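Long-range contacts in BPH (Thiobacillus denitrificans, PDB 5OVS), which forms a tetradecameric double ring related to the bacterial proteasome and probably degrades proteins: residues Q70-A75 / N115-F120; S44-T49 / M109-A114. One frame throughout, in Å; residues are numbered along the deposited sequence.

Interaction 1: residues Q70-A75 / N115-F120; sequences QLDSVA and NPRGIF
The guanidinium of Arg-117 meets Asp-72 at its edge, and Asn-115 OD1 lies over one of its faces, 3.6 Å above the plane and displaced toward the rim. The other flat group, the ring of Phe-120, meets the backbone from Leu-71 to Val-74 obliquely; its CZ comes 3.7 Å from Asp-72 O. Both groups belong to a beta hairpin: Asn-115 to Gly-118 form the type I turn that joins strands 111-115 and 118-122, and the loop leading into helix 74-91 rests against it.

The polar link is a salt bridge in which Arg-117 NE donates to Asp-72 OD2 over 2.8 Å, with 153° at the hydrogen. NE comes in on the anti side of the carboxylate, whose plane stands almost perpendicular (88°) to the guanidinium. The bend at chi3 (-51°) folds the end of the arginine back toward the turn. Around the pair the charges continue, since Asp-72 OD1 pairs with Arg-76 and Arg-117 NH2 with Asp-43. A leucine in place of Arg-117 would probably leave Asp-72 OD2 without its charged mate and Asp-43 without its arginine partner.

Asn-115 works within the turn too. Asn-115 OD1 accepts from Arg-117 N at 2.8 Å, forming an Asx turn, which helps to fix the amide. Asn-115 ND2 is directed to Leu-71 O, but this bond is weak: it is strongly bent, and its 2.5 Å length makes the details doubtful. Two residues on from Leu-71, Ser-73 is the N-cap of helix 74-91, its OG hydrogen-bonded to the backbone N of Arg-76. The first residue of that helix supplies the apolar end of the contact, with Val-74 CG2 lying 4.3 Å from Phe-120 CD1.

Interaction 2: residues S44-T49 / M109-A114; sequences SYVAIT and MDVLIA
Thr-49 and Asp-110 close one end of an antiparallel strand pair, 44-48 against 111-114. From CB, which stands 3.6 Å from Asp-110 O, the threonine forks. Thr-49 OG1, placed between its own backbone N and carbonyl carbon (chi1 74°), turns to Asp-110 and donates to Asp-110 O at 3.0 Å; it also approaches Asp-110 CB at 3.4 Å. The methyl CG2 takes the other branch and passes the same carbonyl oxygen at van der Waals distance. That oxygen also accepts Thr-49 N, which arrives nearly along the C=O axis, whereas the hydroxyl comes in well to the side of it. Two bonds from one residue therefore grip Asp-110 O.

Beyond this end the ladder is regular. Tyr-45 with Ala-114 and Ala-47 with Leu-112 are hydrogen-bonded pairs, the straightest bond being Ala-47 N to Leu-112 O at 2.9 Å and 174°. Val-46 with Ile-113, between them, and Ile-48 with Val-111, on the Thr-49 side of Ala-47 and Leu-112, are non-hydrogen-bonded pairs. On the face carrying these four residues the branches pack against each other: Val-46 CG1 reaches Val-111 CB at 4.1 Å, reaching diagonally past its own pair, and Ile-48 CG1 lies alongside Val-111 CG1 at 4.2 Å, both side chains pointing the same way. Met-109 adds its sulfur, SD packing against Ile-48 CG2.

The pair is central in the four-layer alpha-beta-beta-alpha sandwich of the Ntn-hydrolase fold, to which proteasome subunits belong. Thr-49 packs on Thr-1, the position of the N-terminal nucleophile in proteasome relatives. Strand 38-41 flanks one edge of the pair and strand 118-122 the other; Val-111 and Ile-113 face helix 74-91, while Ala-47, Leu-112 and Ala-114 meet strand 3-8 of the second sheet.

In the fold
After the strands of its N-terminal part, the chain lays down strand 44-48, then passes through helix 54-64 to 70-75 and on through helix 74-91 to the hairpin strands 111-115 and 118-122. Interaction 2 closes the longer loop, from 49 to 109, by adding strand 111-115 beside strand 44-48. Interaction 1 closes the loop from 75 to 115 and so crosses the first, because the four segments alternate. The two meet inside one sheet, where Phe-120 and Ile-113 are joined by a backbone hydrogen bond, and a weak bond links Asn-115 ND2 to Ser-44 OG. Interaction 2 builds the five-stranded sheet, and interaction 1 ties the start of helix 74-91 to its hairpin turn.

Interaction 1: residues Q70-A75 / N115-F120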
ATOM      1  N   GLN K  70      39.803  21.575  16.683  1.00 47.22           N
ATOM      2  CA  GLN K  70      40.482  20.717  17.632  1.00 48.10           C
ATOM      3  C   GLN K  70      39.570  19.529  17.818  1.00 44.20           C
ATOM      4  O   GLN K  70      38.426  19.691  18.239  1.00 43.76           O
ATOM      5  CB  GLN K  70      40.691  21.429  18.958  1.00 51.51           C
ATOM      6  CG  GLN K  70      41.706  22.552  18.875  1.00 56.26           C
ATOM      7  CD  GLN K  70      41.946  23.244  20.211  1.00 60.37           C
ATOM      8  OE1 GLN K  70      42.762  24.162  20.311  1.00 61.13           O
ATOM      9  NE2 GLN K  70      41.240  22.801  21.243  1.00 61.23           N
ATOM     10  N   LEU K  71      40.072  18.348  17.473  1.00 41.13           N
ATOM     11  CA  LEU K  71      39.279  17.108  17.477  1.00 37.74           C
ATOM     12  C   LEU K  71      39.913  16.133  18.462  1.00 36.40           C
ATOM     13  O   LEU K  71      40.221  15.007  18.103  1.00 35.50           O
ATOM     14  CB  LEU K  71      39.265  16.493  16.069  1.00 36.19           C
ATOM     15  CG  LEU K  71      38.696  17.342  14.934  1.00 35.79           C
ATOM     16  CD1 LEU K  71      39.006  16.749  13.566  1.00 34.79           C
ATOM     17  CD2 LEU K  71      37.203  17.539  15.110  1.00 35.68           C
ATOM     18  N   ASP K  72      40.138  16.580  19.698  1.00 35.60           N
ATOM     19  CA  ASP K  72      40.890  15.792  20.679  1.00 34.49           C
ATOM     20  C   ASP K  72      40.166  15.572  22.000  1.00 34.33           C
ATOM     21  O   ASP K  72      40.780  15.171  22.989  1.00 34.01           O
ATOM     22  CB  ASP K  72      42.269  16.411  20.920  1.00 35.05           C
ATOM     23  CG  ASP K  72      42.214  17.894  21.298  1.00 35.33           C
ATOM     24  OD1 ASP K  72      41.151  18.442  21.663  1.00 34.19           O
ATOM     25  OD2 ASP K  72      43.281  18.518  21.220  1.00 36.44           O
ATOM     26  N   SER K  73      38.861  15.821  22.017  1.00 34.43           N
ATOM     27  CA  SER K  73      37.997  15.325  23.089  1.00 34.35           C
ATOM     28  C   SER K  73      36.612  14.991  22.537  1.00 34.07           C
ATOM     29  O   SER K  73      36.226  15.481  21.473  1.00 33.87           O
ATOM     30  CB  SER K  73      37.857  16.372  24.174  1.00 34.42           C
ATOM     31  OG  SER K  73      36.863  17.309  23.807  1.00 34.68           O
ATOM     32  N   VAL K  74      35.867  14.167  23.271  1.00 34.49           N
ATOM     33  CA  VAL K  74      34.504  13.789  22.899  1.00 34.29           C
ATOM     34  C   VAL K  74      33.602  15.027  22.747  1.00 34.81           C
ATOM     35  O   VAL K  74      32.919  15.185  21.726  1.00 34.92           O
ATOM     36  CB  VAL K  74      33.915  12.792  23.930  1.00 34.91           C
ATOM     37  CG1 VAL K  74      32.406  12.653  23.795  1.00 34.88           C
ATOM     38  CG2 VAL K  74      34.571  11.432  23.778  1.00 34.84           C
ATOM     39  N   ALA K  75      33.626  15.917  23.739  1.00 35.91           N
ATOM     40  CA  ALA K  75      32.815  17.147  23.711  1.00 36.71           C
ATOM     41  C   ALA K  75      33.180  18.092  22.561  1.00 37.51           C
ATOM     42  O   ALA K  75      32.308  18.779  22.009  1.00 37.46           O
ATOM     43  CB  ALA K  75      32.915  17.887  25.035  1.00 36.52           C
ATOM     44  N   ASN K 115      44.286  11.059  16.543  1.00 35.94           N
ATOM     45  CA  ASN K 115      45.300  12.092  16.791  1.00 39.24           C
ATOM     46  C   ASN K 115      46.105  11.782  18.051  1.00 40.23           C
ATOM     47  O   ASN K 115      45.703  10.930  18.847  1.00 39.78           O
ATOM     48  CB  ASN K 115      44.669  13.491  16.829  1.00 41.05           C
ATOM     49  CG  ASN K 115      43.774  13.708  18.035  1.00 42.00           C
ATOM     50  OD1 ASN K 115      44.234  13.744  19.176  1.00 44.51           O
ATOM     51  ND2 ASN K 115      42.492  13.901  17.777  1.00 41.67           N
ATOM     52  N   PRO K 116      47.249  12.466  18.239  1.00 41.34           N
ATOM     53  CA  PRO K 116      48.075  12.133  19.389  1.00 40.65           C
ATOM     54  C   PRO K 116      47.325  12.032  20.723  1.00 38.99           C
ATOM     55  O   PRO K 116      47.744  11.265  21.594  1.00 39.17           O
ATOM     56  CB  PRO K 116      49.105  13.271  19.413  1.00 42.69           C
ATOM     57  CG  PRO K 116      49.275  13.626  17.977  1.00 43.30           C
ATOM     58  CD  PRO K 116      47.900  13.469  17.374  1.00 42.26           C
ATOM     59  N   ARG K 117      46.228  12.766  20.894  1.00 36.05           N
ATOM     60  CA  ARG K 117      45.543  12.758  22.182  1.00 35.48           C
ATOM     61  C   ARG K 117      44.463  11.679  22.348  1.00 33.36           C
ATOM     62  O   ARG K 117      43.805  11.631  23.374  1.00 32.59           O
ATOM     63  CB  ARG K 117      45.047  14.169  22.522  1.00 37.08           C
ATOM     64  CG  ARG K 117      46.233  15.094  22.828  1.00 39.23           C
ATOM     65  CD  ARG K 117      46.036  16.575  22.529  1.00 40.03           C
ATOM     66  NE  ARG K 117      45.545  16.901  21.182  1.00 41.17           N
ATOM     67  CZ  ARG K 117      46.245  16.802  20.051  1.00 41.47           C
ATOM     68  NH1 ARG K 117      47.491  16.338  20.048  1.00 43.16           N
ATOM     69  NH2 ARG K 117      45.676  17.152  18.903  1.00 40.92           N
ATOM     70  N   GLY K 118      44.293  10.807  21.358  1.00 31.95           N
ATOM     71  CA  GLY K 118      43.415   9.644  21.520  1.00 30.89           C
ATOM     72  C   GLY K 118      42.837   9.149  20.213  1.00 30.02           C
ATOM     73  O   GLY K 118      43.045   9.749  19.166  1.00 29.38           O
ATOM     74  N   ILE K 119      42.089   8.051  20.282  1.00 29.96           N
ATOM     75  CA  ILE K 119      41.356   7.556  19.130  1.00 29.18           C
ATOM     76  C   ILE K 119      39.851   7.637  19.373  1.00 29.91           C
ATOM     77  O   ILE K 119      39.353   7.292  20.442  1.00 31.52           O
ATOM     78  CB  ILE K 119      41.789   6.142  18.754  1.00 29.06           C
ATOM     79  CG1 ILE K 119      41.651   5.172  19.936  1.00 28.85           C
ATOM     80  CG2 ILE K 119      43.228   6.160  18.264  1.00 29.10           C
ATOM     81  CD1 ILE K 119      41.577   3.724  19.498  1.00 28.59           C
ATOM     82  N   PHE K 120      39.130   8.113  18.369  1.00 29.61           N
ATOM     83  CA  PHE K 120      37.728   8.432  18.514  1.00 29.06           C
ATOM     84  C   PHE K 120      36.937   7.968  17.299  1.00 28.17           C
ATOM     85  O   PHE K 120      37.495   7.636  16.256  1.00 27.76           O
ATOM     86  CB  PHE K 120      37.551   9.949  18.629  1.00 29.59           C
ATOM     87  CG  PHE K 120      38.343  10.594  19.748  1.00 30.08           C
ATOM     88  CD1 PHE K 120      37.816  10.690  21.023  1.00 30.06           C
ATOM     89  CD2 PHE K 120      39.589  11.137  19.512  1.00 30.02           C
ATOM     90  CE1 PHE K 120      38.528  11.297  22.041  1.00 30.55           C
ATOM     91  CE2 PHE K 120      40.300  11.747  20.523  1.00 30.22           C
ATOM     92  CZ  PHE K 120      39.771  11.832  21.788  1.00 30.50           C
TER

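Interaction 2: residues S44-T49 / M109-A114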
ATOM      1  N   SER K  44      44.999  15.681  13.143  1.00 38.03           N
ATOM      2  CA  SER K  44      44.153  14.490  13.139  1.00 36.72           C
ATOM      3  C   SER K  44      44.079  13.880  11.745  1.00 36.29           C
ATOM      4  O   SER K  44      44.210  14.580  10.744  1.00 36.21           O
ATOM      5  CB  SER K  44      42.736  14.820  13.617  1.00 35.91           C
ATOM      6  OG  SER K  44      42.722  15.180  14.984  1.00 35.77           O
ATOM      7  N   TYR K  45      43.870  12.571  11.688  1.00 36.50           N
ATOM      8  CA  TYR K  45      43.522  11.898  10.446  1.00 36.60           C
ATOM      9  C   TYR K  45      42.100  11.441  10.591  1.00 35.27           C
ATOM     10  O   TYR K  45      41.748  10.845  11.605  1.00 35.59           O
ATOM     11  CB  TYR K  45      44.398  10.687  10.200  1.00 38.14           C
ATOM     12  CG  TYR K  45      45.836  11.020   9.913  1.00 40.32           C
ATOM     13  CD1 TYR K  45      46.224  11.537   8.685  1.00 42.06           C
ATOM     14  CD2 TYR K  45      46.810  10.804  10.866  1.00 42.23           C
ATOM     15  CE1 TYR K  45      47.553  11.837   8.423  1.00 43.79           C
ATOM     16  CE2 TYR K  45      48.139  11.099  10.616  1.00 44.22           C
ATOM     17  CZ  TYR K  45      48.504  11.615   9.397  1.00 45.04           C
ATOM     18  OH  TYR K  45      49.827  11.904   9.164  1.00 49.49           O
ATOM     19  N   VAL K  46      41.286  11.722   9.582  1.00 33.62           N
ATOM     20  CA  VAL K  46      39.889  11.353   9.595  1.00 32.44           C
ATOM     21  C   VAL K  46      39.633  10.335   8.483  1.00 31.61           C
ATOM     22  O   VAL K  46      39.916  10.597   7.318  1.00 31.50           O
ATOM     23  CB  VAL K  46      38.980  12.588   9.435  1.00 32.38           C
ATOM     24  CG1 VAL K  46      37.510  12.208   9.585  1.00 31.95           C
ATOM     25  CG2 VAL K  46      39.360  13.646  10.457  1.00 32.82           C
ATOM     26  N   ALA K  47      39.118   9.174   8.875  1.00 30.58           N
ATOM     27  CA  ALA K  47      38.820   8.080   7.963  1.00 30.85           C
ATOM     28  C   ALA K  47      37.313   8.016   7.807  1.00 30.24           C
ATOM     29  O   ALA K  47      36.593   7.974   8.799  1.00 29.36           O
ATOM     30  CB  ALA K  47      39.358   6.771   8.512  1.00 30.78           C
ATOM     31  N   ILE K  48      36.846   8.015   6.561  1.00 30.64           N
ATOM     32  CA  ILE K  48      35.451   8.322   6.263  1.00 31.03           C
ATOM     33  C   ILE K  48      34.767   7.172   5.531  1.00 31.02           C
ATOM     34  O   ILE K  48      35.308   6.664   4.574  1.00 31.48           O
ATOM     35  CB  ILE K  48      35.359   9.601   5.422  1.00 31.53           C
ATOM     36  CG1 ILE K  48      36.081  10.754   6.146  1.00 32.66           C
ATOM     37  CG2 ILE K  48      33.905   9.953   5.166  1.00 31.93           C
ATOM     38  CD1 ILE K  48      36.409  11.964   5.285  1.00 33.52           C
ATOM     39  N   THR K  49      33.593   6.754   6.010  1.00 32.02           N
ATOM     40  CA  THR K  49      32.791   5.701   5.362  1.00 32.79           C
ATOM     41  C   THR K  49      31.521   6.327   4.786  1.00 34.02           C
ATOM     42  O   THR K  49      31.167   7.450   5.141  1.00 35.83           O
ATOM     43  CB  THR K  49      32.385   4.600   6.355  1.00 33.21           C
ATOM     44  OG1 THR K  49      31.358   5.083   7.229  1.00 33.96           O
ATOM     45  CG2 THR K  49      33.563   4.164   7.190  1.00 33.01           C
ATOM     46  N   MET K 109      27.369   9.202   7.420  1.00 36.50           N
ATOM     47  CA  MET K 109      28.717   8.690   7.418  1.00 35.07           C
ATOM     48  C   MET K 109      29.125   8.337   8.832  1.00 32.66           C
ATOM     49  O   MET K 109      28.646   8.915   9.800  1.00 32.53           O
ATOM     50  CB  MET K 109      29.675   9.709   6.815  1.00 36.74           C
ATOM     51  CG  MET K 109      29.465  11.102   7.343  1.00 39.36           C
ATOM     52  SD  MET K 109      30.844  12.193   7.009  1.00 43.49           S
ATOM     53  CE  MET K 109      30.254  13.661   7.837  1.00 43.95           C
ATOM     54  N   ASP K 110      29.988   7.346   8.940  1.00 30.58           N
ATOM     55  CA  ASP K 110      30.619   7.012  10.192  1.00 29.64           C
ATOM     56  C   ASP K 110      32.088   7.375  10.007  1.00 29.00           C
ATOM     57  O   ASP K 110      32.637   7.176   8.927  1.00 29.97           O
ATOM     58  CB  ASP K 110      30.456   5.526  10.472  1.00 29.48           C
ATOM     59  CG  ASP K 110      28.995   5.105  10.569  1.00 30.02           C
ATOM     60  OD1 ASP K 110      28.223   5.750  11.303  1.00 30.39           O
ATOM     61  OD2 ASP K 110      28.613   4.109   9.931  1.00 30.14           O
ATOM     62  N   VAL K 111      32.730   7.943  11.020  1.00 27.85           N
ATOM     63  CA  VAL K 111      34.164   8.228  10.891  1.00 27.58           C
ATOM     64  C   VAL K 111      34.978   7.805  12.095  1.00 26.41           C
ATOM     65  O   VAL K 111      34.458   7.693  13.201  1.00 26.23           O
ATOM     66  CB  VAL K 111      34.455   9.717  10.592  1.00 27.56           C
ATOM     67  CG1 VAL K 111      33.604  10.189   9.435  1.00 27.57           C
ATOM     68  CG2 VAL K 111      34.251  10.564  11.841  1.00 27.90           C
ATOM     69  N   LEU K 112      36.254   7.536  11.844  1.00 26.01           N
ATOM     70  CA  LEU K 112      37.228   7.351  12.905  1.00 26.24           C
ATOM     71  C   LEU K 112      38.209   8.540  12.840  1.00 26.38           C
ATOM     72  O   LEU K 112      38.547   9.013  11.759  1.00 26.87           O
ATOM     73  CB  LEU K 112      37.934   6.017  12.740  1.00 26.19           C
ATOM     74  CG  LEU K 112      36.982   4.807  12.712  1.00 26.12           C
ATOM     75  CD1 LEU K 112      37.746   3.550  12.353  1.00 26.10           C
ATOM     76  CD2 LEU K 112      36.289   4.637  14.051  1.00 26.33           C
ATOM     77  N   ILE K 113      38.615   9.036  14.004  1.00 26.50           N
ATOM     78  CA  ILE K 113      39.499  10.198  14.128  1.00 26.62           C
ATOM     79  C   ILE K 113      40.686   9.826  15.004  1.00 27.28           C
ATOM     80  O   ILE K 113      40.523   9.568  16.192  1.00 27.13           O
ATOM     81  CB  ILE K 113      38.775  11.369  14.783  1.00 26.24           C
ATOM     82  CG1 ILE K 113      37.610  11.799  13.904  1.00 25.73           C
ATOM     83  CG2 ILE K 113      39.747  12.544  15.024  1.00 27.09           C
ATOM     84  CD1 ILE K 113      36.617  12.674  14.618  1.00 25.70           C
ATOM     85  N   ALA K 114      41.870   9.790  14.402  1.00 28.48           N
ATOM     86  CA  ALA K 114      43.100   9.492  15.113  1.00 30.25           C
ATOM     87  C   ALA K 114      43.892  10.779  15.310  1.00 32.11           C
ATOM     88  O   ALA K 114      44.136  11.511  14.369  1.00 30.91           O
ATOM     89  CB  ALA K 114      43.925   8.497  14.325  1.00 30.22           C
TER